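Local coordinates for 3-keto-5-aminohexanoate cleavage protein (Burkholderia xenovorans LB400, PDB 3E02), which probably catalyses zinc-dependent cleavage of a beta-keto acid such as 3-keto-5-aminohexanoate, as a TIM-barrel member of the BKACE (DUF849) family, at residues A[106-111]-A[304-309]; A[154-159]-A[186-191]. One frame throughout, in Å; residues are numbered along the deposited sequence. Where two conformers were deposited one is given.

Contact 1. Residues A[106-111]-A[304-309]; sequences RPEVAS and KGANET
K304 reaches across to the carbonyl of R106 with its ammonium group, NZ to O 2.8 Å, and the same nitrogen bonds E308 O of its own segment at 2.9 Å. In both bonds NZ stands above the carbonyl plane, 52° out of it for R106 and 43° for E308. The lysine chain, extended beyond CG, brings CE to 3.3 Å from R106 O and carries NZ onto the carbonyl; NZ also bonds S165 O. R106 O is approached as well by T309 CA, at 3.3 Å in a CA-H...O contact. The carboxylate of E108 meets the 305-306 backbone. Its OE1 takes a weak, bent hydrogen bond from G305 N at 3.0 Å, while T303 OG1 is its stronger partner and OE2 forms a salt bridge with R298. With positive phi and extended psi, G305 has a backbone in which a CB would jam against the preceding carbonyl oxygen.

Water completes the polar seam. One molecule joins P107 O to K304 NZ, another links E108 O with K304 N (2.8 Å from the water), and a third spans R106 NE and E308 O, lying in the guanidinium plane.

Apolar contact is modest. T309 lays CG2 against E108, 3.9 Å from its N and 4.0 Å from its CG.

The contact thus ties the chain after helix 294-301 to the turn between helix 95-105 and strand 109-113, a barrel strand paired in parallel with strands 82-85 and 168-173.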
loop_
_atom_site.group_PDB
_atom_site.type_symbol
_atom_site.label_atom_id
_atom_site.label_comp_id
_atom_site.label_asym_id
_atom_site.label_seq_id
_atom_site.Cartn_x
_atom_site.Cartn_y
_atom_site.Cartn_z
ATOM N N ARG A 106 30.705 25.165 -9.066
ATOM C CA ARG A 106 31.231 23.818 -8.787
ATOM C C ARG A 106 30.904 23.438 -7.324
ATOM O O ARG A 106 31.803 23.176 -6.529
ATOM C CB ARG A 106 32.719 23.728 -9.144
ATOM C CG ARG A 106 32.972 23.871 -10.659
ATOM C CD ARG A 106 34.448 23.959 -11.009
ATOM N NE ARG A 106 35.195 22.733 -10.721
ATOM C CZ ARG A 106 35.480 21.753 -11.592
ATOM N NH1 ARG A 106 35.064 21.779 -12.866
ATOM N NH2 ARG A 106 36.179 20.697 -11.163
ATOM N N PRO A 107 29.591 23.391 -6.987
ATOM C CA PRO A 107 29.178 23.140 -5.615
ATOM C C PRO A 107 29.308 21.678 -5.204
ATOM O O PRO A 107 29.446 20.796 -6.047
ATOM C CB PRO A 107 27.701 23.547 -5.630
ATOM C CG PRO A 107 27.258 23.153 -6.986
ATOM C CD PRO A 107 28.416 23.490 -7.877
ATOM N N GLU A 108 29.248 21.447 -3.895
ATOM C CA GLU A 108 29.239 20.091 -3.353
ATOM C C GLU A 108 27.956 19.355 -3.735
ATOM O O GLU A 108 27.976 18.128 -3.935
ATOM C CB GLU A 108 29.325 20.102 -1.833
ATOM C CG GLU A 108 30.624 20.607 -1.281
ATOM C CD GLU A 108 30.662 20.416 0.201
ATOM O OE1 GLU A 108 31.095 19.331 0.638
ATOM O OE2 GLU A 108 30.252 21.348 0.907
ATOM N N VAL A 109 26.849 20.105 -3.798
ATOM C CA VAL A 109 25.544 19.562 -4.134
ATOM C C VAL A 109 24.778 20.467 -5.110
ATOM O O VAL A 109 24.897 21.689 -5.063
ATOM C CB VAL A 109 24.683 19.311 -2.854
ATOM C CG1 VAL A 109 23.302 18.742 -3.212
ATOM C CG2 VAL A 109 25.421 18.375 -1.874
ATOM N N ALA A 110 24.065 19.838 -6.041
ATOM C CA ALA A 110 23.149 20.533 -6.948
ATOM C C ALA A 110 21.854 19.753 -7.014
ATOM O O ALA A 110 21.874 18.520 -6.914
ATOM C CB ALA A 110 23.756 20.683 -8.351
ATOM N N SER A 111 20.732 20.448 -7.188
ATOM C CA SER A 111 19.446 19.768 -7.351
ATOM C C SER A 111 19.415 19.175 -8.763
ATOM O O SER A 111 20.102 19.672 -9.659
ATOM C CB SER A 111 18.249 20.697 -7.090
ATOM O OG SER A 111 18.185 21.743 -8.024
ATOM N N LYS A 304 32.331 16.215 -1.929
ATOM C CA LYS A 304 33.752 16.486 -2.181
ATOM C C LYS A 304 34.454 17.371 -1.129
ATOM O O LYS A 304 35.679 17.437 -1.128
ATOM C CB LYS A 304 33.956 17.082 -3.586
ATOM C CG LYS A 304 33.349 18.470 -3.831
ATOM C CD LYS A 304 33.679 18.978 -5.222
ATOM C CE LYS A 304 33.046 20.335 -5.465
ATOM N NZ LYS A 304 33.398 20.890 -6.805
ATOM N N GLY A 305 33.688 18.049 -0.278
ATOM C CA GLY A 305 34.207 18.921 0.770
ATOM C C GLY A 305 34.025 20.382 0.432
ATOM O O GLY A 305 34.050 20.767 -0.741
ATOM N N ALA A 306 33.857 21.195 1.475
ATOM C CA ALA A 306 33.643 22.653 1.349
ATOM C C ALA A 306 34.780 23.411 0.635
ATOM O O ALA A 306 34.525 24.397 -0.061
ATOM C CB ALA A 306 33.389 23.270 2.742
ATOM N N ASN A 307 36.005 22.924 0.804
ATOM C CA ASN A 307 37.206 23.526 0.201
ATOM C C ASN A 307 37.402 23.240 -1.296
ATOM O O ASN A 307 38.300 23.817 -1.918
ATOM C CB ASN A 307 38.479 23.107 0.975
ATOM C CG ASN A 307 38.753 21.596 0.926
ATOM O OD1 ASN A 307 37.827 20.778 0.853
ATOM N ND2 ASN A 307 40.030 21.228 0.996
ATOM N N GLU A 308 36.586 22.348 -1.875
ATOM C CA GLU A 308 36.689 21.972 -3.298
ATOM C C GLU A 308 35.690 22.674 -4.234
ATOM O O GLU A 308 35.560 22.281 -5.395
ATOM C CB GLU A 308 36.592 20.448 -3.427
ATOM C CG GLU A 308 37.671 19.686 -2.647
ATOM C CD GLU A 308 39.095 20.037 -3.083
ATOM O OE1 GLU A 308 39.322 20.260 -4.296
ATOM O OE2 GLU A 308 39.988 20.092 -2.206
ATOM N N THR A 309 35.004 23.712 -3.746
ATOM C CA THR A 309 34.066 24.489 -4.567
ATOM C C THR A 309 34.811 25.663 -5.195
ATOM O O THR A 309 35.927 25.964 -4.781
ATOM C CB THR A 309 32.865 25.013 -3.748
ATOM O OG1 THR A 309 33.279 26.060 -2.856
ATOM C CG2 THR A 309 32.197 23.884 -2.962
HETATM O O HOH W 1 35.907 20.289 -7.835
HETATM O O HOH W 2 36.090 23.573 -7.718
HETATM O O HOH W 3 31.136 20.575 -8.365
HETATM O O HOH W 4 30.342 16.863 -3.833
#

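Contact 2. Residues A[154-159]-A[186-191]; sequences QIERGM and VDRKLV
E156 and R188 meet in a salt bridge at the outer edge of the contact. E156 OE1 lies at the edge of the guanidinium, near its plane, 3.2 Å from R188 NH1, and also receives a weak bond from NH2; a second weak bond runs from NH2 to OE2. The two flat groups are turned 70° apart, and NH1 meets OE1 from above the carboxylate plane. L190 CD1 touches both partners: it sits over the centre of the R188 guanidinium face, 3.8 Å above the plane, and lies 3.7 Å from E156 CG. Deeper in, the selenium of M159, a selenomethionine, packs on V191 CG1 at 3.9 Å. These pairs join helix 152-163 to the loop that follows helix 176-187, the next outer helix of the TIM barrel, with strand 168-173 between the two helices in sequence. Helix 176-187 ends in a Schellman motif, with K189 at positive phi and its N bonded to V186 O, and the chain then turns L190 and V191 toward helix 152-163. A water bonded to M159 O and L190 O bridges the two backbones. Farther out, H184 NE2 is a second partner of R188 NH1, and F185 touches both E156 and M159.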
loop_
_atom_site.group_PDB
_atom_site.type_symbol
_atom_site.label_atom_id
_atom_site.label_comp_id
_atom_site.label_asym_id
_atom_site.label_seq_id
_atom_site.Cartn_x
_atom_site.Cartn_y
_atom_site.Cartn_z
ATOM N N GLN A 154 18.411 15.696 -21.339
ATOM C CA GLN A 154 18.721 16.831 -20.447
ATOM C C GLN A 154 19.303 16.348 -19.118
ATOM O O GLN A 154 20.299 16.894 -18.639
ATOM C CB GLN A 154 17.493 17.717 -20.225
ATOM C CG GLN A 154 17.119 18.532 -21.457
ATOM C CD GLN A 154 15.889 19.390 -21.246
ATOM O OE1 GLN A 154 14.880 18.949 -20.685
ATOM N NE2 GLN A 154 15.961 20.631 -21.706
ATOM N N ILE A 155 18.689 15.317 -18.538
ATOM C CA ILE A 155 19.168 14.738 -17.271
ATOM C C ILE A 155 20.585 14.191 -17.445
ATOM O O ILE A 155 21.465 14.484 -16.633
ATOM C CB ILE A 155 18.223 13.648 -16.724
ATOM C CG1 ILE A 155 16.849 14.258 -16.369
ATOM C CG2 ILE A 155 18.852 13.002 -15.478
ATOM C CD1 ILE A 155 15.713 13.225 -16.224
ATOM N N GLU A 156 20.804 13.428 -18.515
ATOM C CA GLU A 156 22.127 12.868 -18.803
ATOM C C GLU A 156 23.205 13.956 -18.947
ATOM O O GLU A 156 24.304 13.775 -18.431
ATOM C CB GLU A 156 22.084 11.994 -20.050
ATOM C CG GLU A 156 23.407 11.265 -20.320
ATOM C CD GLU A 156 23.308 10.161 -21.348
ATOM O OE1 GLU A 156 22.189 9.682 -21.634
ATOM O OE2 GLU A 156 24.372 9.749 -21.850
ATOM N N ARG A 157 22.869 15.064 -19.624
ATOM C CA ARG A 157 23.783 16.217 -19.816
ATOM C C ARG A 157 24.162 16.818 -18.459
ATOM O O ARG A 157 25.347 17.009 -18.161
ATOM C CB ARG A 157 23.126 17.292 -20.703
ATOM C CG ARG A 157 23.991 18.541 -21.006
ATOM C CD ARG A 157 23.187 19.684 -21.631
ATOM N NE ARG A 157 23.986 20.914 -21.623
ATOM C CZ ARG A 157 23.524 22.163 -21.744
ATOM N NH1 ARG A 157 22.229 22.429 -21.944
ATOM N NH2 ARG A 157 24.402 23.168 -21.683
ATOM N N GLY A 158 23.147 17.096 -17.643
ATOM C CA GLY A 158 23.345 17.637 -16.297
ATOM C C GLY A 158 24.189 16.723 -15.438
ATOM O O GLY A 158 25.118 17.180 -14.791
HETATM N N MSE A 159 23.875 15.428 -15.450
HETATM C CA MSE A 159 24.658 14.441 -14.691
HETATM C C MSE A 159 26.115 14.385 -15.139
HETATM O O MSE A 159 27.022 14.324 -14.299
HETATM C CB MSE A 159 24.035 13.048 -14.789
HETATM C CG MSE A 159 22.719 12.903 -14.047
HETATM SE SE MSE A 159 22.022 11.131 -14.420
HETATM C CE MSE A 159 20.570 11.198 -13.201
ATOM N N VAL A 186 20.841 4.974 -12.790
ATOM C CA VAL A 186 21.561 4.168 -11.802
ATOM C C VAL A 186 22.053 2.868 -12.461
ATOM O O VAL A 186 23.231 2.539 -12.335
ATOM C CB VAL A 186 20.727 3.874 -10.544
ATOM C CG1 VAL A 186 21.412 2.809 -9.647
ATOM C CG2 VAL A 186 20.468 5.171 -9.775
ATOM N N ASP A 187 21.176 2.183 -13.199
ATOM C CA ASP A 187 21.553 0.955 -13.935
ATOM C C ASP A 187 22.657 1.181 -14.974
ATOM O O ASP A 187 23.468 0.280 -15.213
ATOM C CB ASP A 187 20.338 0.292 -14.600
ATOM C CG ASP A 187 19.327 -0.244 -13.594
ATOM O OD1 ASP A 187 19.650 -0.382 -12.385
ATOM O OD2 ASP A 187 18.175 -0.496 -14.017
ATOM N N ARG A 188 22.696 2.372 -15.570
ATOM C CA ARG A 188 23.755 2.750 -16.520
ATOM C C ARG A 188 25.010 3.343 -15.849
ATOM O O ARG A 188 25.954 3.737 -16.548
ATOM C CB ARG A 188 23.214 3.745 -17.538
ATOM C CG ARG A 188 22.160 3.156 -18.463
ATOM C CD ARG A 188 21.512 4.250 -19.251
ATOM N NE ARG A 188 22.509 4.938 -20.067
ATOM C CZ ARG A 188 22.381 6.138 -20.627
ATOM N NH1 ARG A 188 21.276 6.869 -20.485
ATOM N NH2 ARG A 188 23.400 6.616 -21.343
ATOM N N LYS A 189 25.011 3.422 -14.514
ATOM C CA LYS A 189 26.130 3.926 -13.712
ATOM C C LYS A 189 26.555 5.382 -13.993
ATOM O O LYS A 189 27.724 5.739 -13.817
ATOM C CB LYS A 189 27.297 2.915 -13.773
ATOM C CG LYS A 189 26.935 1.603 -13.084
ATOM C CD LYS A 189 27.920 0.486 -13.350
ATOM C CE LYS A 189 27.718 -0.675 -12.371
ATOM N NZ LYS A 189 26.289 -1.105 -12.236
ATOM N N LEU A 190 25.599 6.224 -14.397
ATOM C CA LEU A 190 25.867 7.649 -14.621
ATOM C C LEU A 190 25.917 8.430 -13.303
ATOM O O LEU A 190 26.440 9.547 -13.262
ATOM C CB LEU A 190 24.887 8.262 -15.622
ATOM C CG LEU A 190 24.843 7.577 -17.006
ATOM C CD1 LEU A 190 24.084 8.455 -17.996
ATOM C CD2 LEU A 190 26.235 7.269 -17.570
ATOM N N VAL A 191 25.353 7.838 -12.247
ATOM C CA VAL A 191 25.435 8.341 -10.874
ATOM C C VAL A 191 25.768 7.141 -9.969
ATOM O O VAL A 191 25.359 6.006 -10.263
ATOM C CB VAL A 191 24.149 9.070 -10.440
ATOM C CG1 VAL A 191 24.028 10.393 -11.194
ATOM C CG2 VAL A 191 22.911 8.184 -10.640
HETATM O O HOH W 5 27.105 12.125 -12.150
#

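How the contacts relate
The two contacts are about 18 Å apart between centres and about 7 Å between nearest atoms, and they do not touch. Strand 168-173 relates them: its R168 makes backbone bonds to E108 and A110 beside contact 1, while F169 and F171 lie against V191 of contact 2. Contact 1 joins parts of the chain far apart in sequence, whereas contact 2 joins an outer helix to the loop after the next one, and both lie in sequence between the two segments of contact 1. The zinc, held by H50, H52 and E259, is about 13 Å from the side chain of P107, and S111 at the far end of segment 106-111 touches H50. Contact 2 lies away from the metal site.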